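Local coordinates for peptidoglycan synthetase penicillin-binding protein 3 (Bifidobacterium adolescentis, PDB 4YE5) that probably binds penicillin and, as a member of the transpeptidase family, is expected to cross-link peptidoglycan during cell-wall synthesis, at residues A[97-102]-A[118-123]; A[252-257]-A[426-431]. All blocks are in the same frame, centred on the assembly; numbering follows the deposited sequence.

Contact 1. Residues A[97-102]-A[118-123]; sequences PVLGMD and VLKKDV
The flat groups that meet side chains here are two backbone carbonyls, those of L99 and L119. K120 NZ gives a hydrogen bond to L99 O at 2.9 Å, approaching at a C=O...N angle of 146° and tilted from the carbonyl plane. At the L119 carbonyl, the end of M101, a selenomethionine in this crystal, packs by van der Waals contact, with SE 3.3 Å and CE 3.4 Å from L119 O. The bend at chi3 (64°) brings CE back to the same oxygen that SE touches, and SE also passes K120 CB at 4.1 Å. The K120 chain, with CG anti to the backbone N (chi1 -165°) and fully extended beyond, runs alongside L99, its CD 4.1 Å from L99 CD2. Here helix 87-99 ends at L99, and G100, with positive phi, is the first residue beyond it; the helix end faces the edge strand 117-123 of a three-stranded antiparallel sheet. L119 and K120 form a classic beta bulge opposite I52, and both segments belong to the penicillin-binding protein dimerisation domain. The lysine ammonium at the C-terminal end of the helix should be electrostatically favourable. A water accepts from K120 NZ at 3.0 Å and donates to G100 O at 3.1 Å, so the ammonium reaches two successive carbonyls, one directly. L106 of helix 103-109 touches both M101 and L119, while I131 of helix 125-132 packs on L99.

Contact 2. Residues A[252-257]-A[426-431]; sequences SGDILA and PQRIIK
A single parallel beta bridge between D254 and R428, reinforced by a side-on salt bridge of the same two residues, joins parts of the transpeptidase domain that are far apart in sequence. R428 supplies both backbone bonds: its N donates to G253 O (3.0 Å), and its O accepts from I255 N (3.0 Å) at a C=O...N angle of 175°. Beside this bridge the D254 and R428 side chains point the same way. R428 NE meets D254 OD1 at 2.9 Å and R428 NH2 meets D254 OD2 at 2.9 Å, each oxygen on its syn side. The carboxylate and guanidinium planes are 28° apart, and the paired bonds restrict rotation of both groups. A bend at chi3 (64°) turns the guanidinium to present this edge, while K431 CA lies over the rim of one face, 3.6 Å above the plane. NH1 has its own partner, Q443 O. Before the bridge, S252 OG accepts from D254 N at 3.0 Å, an ST turn; the same OG is hydrogen-bonded to D249 OD2. I255 CG1 passes 3.4 Å from R428 O, and its CD1 makes apolar contact with I429 CB at 4.3 Å. T218 OG1 is hydrogen-bonded to the carbonyls of both I255 and R428. I255 also packs on M246 of strand 242-249, neighbour of strand 255-260 in the five-stranded sheet, while I430 and K431 open strand 430-434, antiparallel to strand 214-217.

How the contacts relate
The two contacts lie far apart in an elongated molecule and do not touch: their centres are 47 Å apart and their nearest atoms about 29 Å. Contact 1 belongs to the dimerisation domain, its centre 41 Å from the centre of the chain; contact 2, only 9 Å from that centre, belongs to the transpeptidase domain. Both segments of contact 1 precede those of contact 2 in the sequence. Strand 255-260, entered at contact 2, is one outer strand of the five-stranded sheet; the other, 484-492, carries a KSG sequence that, with an SxxK pattern at helix 290-299, is consistent with a penicillin-binding active site. The glycerol about 4 Å from the S252 side chain probably came from the crystallisation liquor.

Contact 1. Residues A[97-102]-A[118-123]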
loop_
_atom_site.group_PDB
_atom_site.type_symbol
_atom_site.label_atom_id
_atom_site.label_comp_id
_atom_site.label_asym_id
_atom_site.label_seq_id
_atom_site.Cartn_x
_atom_site.Cartn_y
_atom_site.Cartn_z
ATOM N N PRO A 97 -1.992 -46.873 -8.855
ATOM C CA PRO A 97 -1.047 -46.458 -9.906
ATOM C C PRO A 97 -1.027 -44.959 -10.168
ATOM O O PRO A 97 -0.019 -44.426 -10.640
ATOM C CB PRO A 97 -1.562 -47.188 -11.154
ATOM C CG PRO A 97 -2.984 -47.493 -10.866
ATOM C CD PRO A 97 -3.055 -47.746 -9.393
ATOM N N VAL A 98 -2.127 -44.276 -9.882
ATOM C CA VAL A 98 -2.161 -42.843 -10.130
ATOM C C VAL A 98 -1.361 -42.093 -9.080
ATOM O O VAL A 98 -0.637 -41.148 -9.394
ATOM C CB VAL A 98 -3.621 -42.312 -10.180
ATOM C CG1 VAL A 98 -3.628 -40.850 -10.546
ATOM C CG2 VAL A 98 -4.444 -43.127 -11.194
ATOM N N LEU A 99 -1.484 -42.518 -7.828
ATOM C CA LEU A 99 -0.786 -41.853 -6.726
ATOM C C LEU A 99 0.637 -42.399 -6.513
ATOM O O LEU A 99 1.402 -41.853 -5.717
ATOM C CB LEU A 99 -1.596 -41.973 -5.427
ATOM C CG LEU A 99 -2.935 -41.220 -5.363
ATOM C CD1 LEU A 99 -3.715 -41.623 -4.122
ATOM C CD2 LEU A 99 -2.742 -39.702 -5.396
ATOM N N GLY A 100 0.985 -43.458 -7.235
ATOM C CA GLY A 100 2.264 -44.126 -7.048
ATOM C C GLY A 100 2.386 -44.667 -5.640
ATOM O O GLY A 100 3.412 -44.516 -4.990
HETATM N N MSE A 101 1.317 -45.285 -5.157
HETATM C CA MSE A 101 1.300 -45.795 -3.794
HETATM C C MSE A 101 0.897 -47.254 -3.789
HETATM O O MSE A 101 0.396 -47.782 -4.792
HETATM C CB MSE A 101 0.332 -44.983 -2.927
HETATM C CG MSE A 101 0.812 -43.560 -2.626
HETATM SE SE MSE A 101 -0.480 -42.543 -1.559
HETATM C CE MSE A 101 -0.430 -43.621 0.063
ATOM N N ASP A 102 1.107 -47.909 -2.655
ATOM C CA ASP A 102 0.774 -49.320 -2.535
ATOM C C ASP A 102 -0.723 -49.519 -2.239
ATOM O O ASP A 102 -1.305 -48.834 -1.387
ATOM C CB ASP A 102 1.655 -49.979 -1.473
ATOM C CG ASP A 102 1.285 -51.421 -1.232
ATOM O OD1 ASP A 102 1.589 -52.274 -2.093
ATOM O OD2 ASP A 102 0.682 -51.699 -0.180
ATOM N N VAL A 118 -6.541 -38.399 4.884
ATOM C CA VAL A 118 -5.568 -37.913 3.911
ATOM C C VAL A 118 -4.941 -39.105 3.212
ATOM O O VAL A 118 -4.496 -40.047 3.869
ATOM C CB VAL A 118 -4.444 -37.077 4.560
ATOM C CG1 VAL A 118 -3.392 -36.723 3.514
ATOM C CG2 VAL A 118 -5.014 -35.830 5.180
ATOM N N LEU A 119 -4.919 -39.080 1.883
ATOM C CA LEU A 119 -4.328 -40.178 1.124
ATOM C C LEU A 119 -2.944 -39.792 0.633
ATOM O O LEU A 119 -2.034 -40.622 0.599
ATOM C CB LEU A 119 -5.208 -40.563 -0.064
ATOM C CG LEU A 119 -6.604 -41.067 0.295
ATOM C CD1 LEU A 119 -7.436 -41.230 -0.978
ATOM C CD2 LEU A 119 -6.515 -42.377 1.072
ATOM N N LYS A 120 -2.797 -38.534 0.230
ATOM C CA LYS A 120 -1.503 -38.021 -0.207
ATOM C C LYS A 120 -1.476 -36.503 -0.204
ATOM O O LYS A 120 -2.438 -35.855 -0.633
ATOM C CB LYS A 120 -1.141 -38.543 -1.597
ATOM C CG LYS A 120 0.324 -38.337 -1.938
ATOM C CD LYS A 120 0.699 -38.969 -3.257
ATOM C CE LYS A 120 2.177 -38.724 -3.553
ATOM N NZ LYS A 120 2.598 -39.348 -4.835
ATOM N N LYS A 121 -0.368 -35.946 0.283
ATOM C CA LYS A 121 -0.172 -34.503 0.341
ATOM C C LYS A 121 0.653 -34.047 -0.850
ATOM O O LYS A 121 1.373 -34.852 -1.446
ATOM C CB LYS A 121 0.591 -34.122 1.617
ATOM C CG LYS A 121 -0.090 -34.526 2.910
ATOM C CD LYS A 121 0.677 -34.004 4.114
ATOM C CE LYS A 121 0.132 -34.579 5.410
ATOM N NZ LYS A 121 0.881 -34.049 6.588
ATOM N N ASP A 122 0.547 -32.761 -1.188
ATOM C CA ASP A 122 1.462 -32.125 -2.133
ATOM C C ASP A 122 1.503 -32.777 -3.536
ATOM O O ASP A 122 2.573 -32.948 -4.128
ATOM C CB ASP A 122 2.865 -32.090 -1.504
ATOM C CG ASP A 122 3.857 -31.300 -2.322
ATOM O OD1 ASP A 122 3.478 -30.234 -2.842
ATOM O OD2 ASP A 122 5.002 -31.767 -2.471
ATOM N N VAL A 123 0.345 -33.148 -4.074
ATOM C CA VAL A 123 0.309 -33.695 -5.430
ATOM C C VAL A 123 0.107 -32.583 -6.466
ATOM O O VAL A 123 -0.417 -31.500 -6.157
ATOM C CB VAL A 123 -0.774 -34.809 -5.612
ATOM C CG1 VAL A 123 -0.819 -35.739 -4.388
ATOM C CG2 VAL A 123 -2.119 -34.197 -5.859
HETATM O O HOH W 1 3.713 -41.795 -3.501
#

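Contact 2. Residues A[252-257]-A[426-431]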
loop_
_atom_site.group_PDB
_atom_site.type_symbol
_atom_site.label_atom_id
_atom_site.label_comp_id
_atom_site.label_asym_id
_atom_site.label_seq_id
_atom_site.Cartn_x
_atom_site.Cartn_y
_atom_site.Cartn_z
ATOM N N SER A 252 -0.625 12.222 -12.070
ATOM C CA SER A 252 -1.644 11.183 -11.918
ATOM C C SER A 252 -2.074 10.923 -10.469
ATOM O O SER A 252 -3.172 10.435 -10.233
ATOM C CB SER A 252 -1.144 9.878 -12.526
ATOM O OG SER A 252 -0.082 9.368 -11.711
ATOM N N GLY A 253 -1.211 11.242 -9.511
ATOM C CA GLY A 253 -1.440 10.857 -8.132
ATOM C C GLY A 253 -1.084 9.409 -7.834
ATOM O O GLY A 253 -1.375 8.906 -6.750
ATOM N N ASP A 254 -0.450 8.732 -8.787
ATOM C CA ASP A 254 -0.012 7.344 -8.587
ATOM C C ASP A 254 1.162 7.236 -7.641
ATOM O O ASP A 254 2.083 8.052 -7.690
ATOM C CB ASP A 254 0.407 6.703 -9.901
ATOM C CG ASP A 254 -0.768 6.358 -10.782
ATOM O OD1 ASP A 254 -1.921 6.505 -10.315
ATOM O OD2 ASP A 254 -0.528 5.919 -11.929
ATOM N N ILE A 255 1.140 6.199 -6.808
ATOM C CA ILE A 255 2.189 5.993 -5.808
ATOM C C ILE A 255 3.258 5.039 -6.332
ATOM O O ILE A 255 2.992 3.872 -6.551
ATOM C CB ILE A 255 1.588 5.445 -4.497
ATOM C CG1 ILE A 255 0.530 6.446 -3.983
ATOM C CG2 ILE A 255 2.703 5.172 -3.463
ATOM C CD1 ILE A 255 -0.164 6.020 -2.708
ATOM N N LEU A 256 4.468 5.545 -6.549
ATOM C CA LEU A 256 5.515 4.728 -7.157
ATOM C C LEU A 256 6.340 3.991 -6.125
ATOM O O LEU A 256 6.984 2.988 -6.455
ATOM C CB LEU A 256 6.451 5.612 -7.975
ATOM C CG LEU A 256 6.154 5.804 -9.467
ATOM C CD1 LEU A 256 4.690 5.620 -9.846
ATOM C CD2 LEU A 256 6.597 7.180 -9.832
ATOM N N ALA A 257 6.368 4.522 -4.898
ATOM C CA ALA A 257 7.032 3.864 -3.773
ATOM C C ALA A 257 6.442 4.358 -2.469
ATOM O O ALA A 257 6.099 5.536 -2.341
ATOM C CB ALA A 257 8.570 4.109 -3.786
ATOM N N PRO A 426 -7.310 12.238 -6.128
ATOM C CA PRO A 426 -7.224 11.118 -5.191
ATOM C C PRO A 426 -5.959 10.314 -5.520
ATOM O O PRO A 426 -5.664 10.101 -6.691
ATOM C CB PRO A 426 -8.486 10.303 -5.501
ATOM C CG PRO A 426 -8.838 10.673 -6.924
ATOM C CD PRO A 426 -8.434 12.109 -7.070
ATOM N N GLN A 427 -5.198 9.899 -4.517
ATOM C CA GLN A 427 -4.028 9.072 -4.804
ATOM C C GLN A 427 -4.451 7.682 -5.233
ATOM O O GLN A 427 -5.565 7.249 -4.930
ATOM C CB GLN A 427 -3.119 8.991 -3.582
ATOM C CG GLN A 427 -2.389 10.294 -3.331
ATOM C CD GLN A 427 -2.110 10.486 -1.859
ATOM O OE1 GLN A 427 -3.021 10.360 -1.019
ATOM N NE2 GLN A 427 -0.864 10.806 -1.530
ATOM N N ARG A 428 -3.560 6.987 -5.932
ATOM C CA ARG A 428 -3.854 5.630 -6.406
ATOM C C ARG A 428 -2.694 4.693 -6.110
ATOM O O ARG A 428 -1.545 5.057 -6.304
ATOM C CB ARG A 428 -4.125 5.619 -7.919
ATOM C CG ARG A 428 -4.680 4.295 -8.415
ATOM C CD ARG A 428 -5.191 4.389 -9.870
ATOM N NE ARG A 428 -4.097 4.674 -10.800
ATOM C CZ ARG A 428 -4.029 4.230 -12.055
ATOM N NH1 ARG A 428 -4.987 3.459 -12.558
ATOM N NH2 ARG A 428 -2.986 4.550 -12.808
ATOM N N ILE A 429 -2.999 3.489 -5.641
ATOM C CA ILE A 429 -1.977 2.476 -5.497
ATOM C C ILE A 429 -2.346 1.192 -6.258
ATOM O O ILE A 429 -1.460 0.397 -6.612
ATOM C CB ILE A 429 -1.676 2.169 -4.008
ATOM C CG1 ILE A 429 -0.350 1.401 -3.882
ATOM C CG2 ILE A 429 -2.835 1.439 -3.363
ATOM C CD1 ILE A 429 0.162 1.325 -2.458
ATOM N N ILE A 430 -3.642 0.991 -6.512
ATOM C CA ILE A 430 -4.085 -0.113 -7.367
ATOM C C ILE A 430 -4.297 0.397 -8.794
ATOM O O ILE A 430 -5.216 1.165 -9.055
ATOM C CB ILE A 430 -5.404 -0.753 -6.859
ATOM C CG1 ILE A 430 -5.266 -1.232 -5.415
ATOM C CG2 ILE A 430 -5.820 -1.911 -7.771
ATOM C CD1 ILE A 430 -4.119 -2.208 -5.166
ATOM N N LYS A 431 -3.436 -0.021 -9.710
ATOM C CA LYS A 431 -3.453 0.478 -11.078
ATOM C C LYS A 431 -4.490 -0.257 -11.942
ATOM O O LYS A 431 -5.270 0.369 -12.667
ATOM C CB LYS A 431 -2.054 0.325 -11.674
ATOM C CG LYS A 431 -1.912 0.496 -13.173
ATOM C CD LYS A 431 -0.423 0.579 -13.498
ATOM C CE LYS A 431 -0.159 0.566 -14.970
ATOM N NZ LYS A 431 1.300 0.613 -15.241
#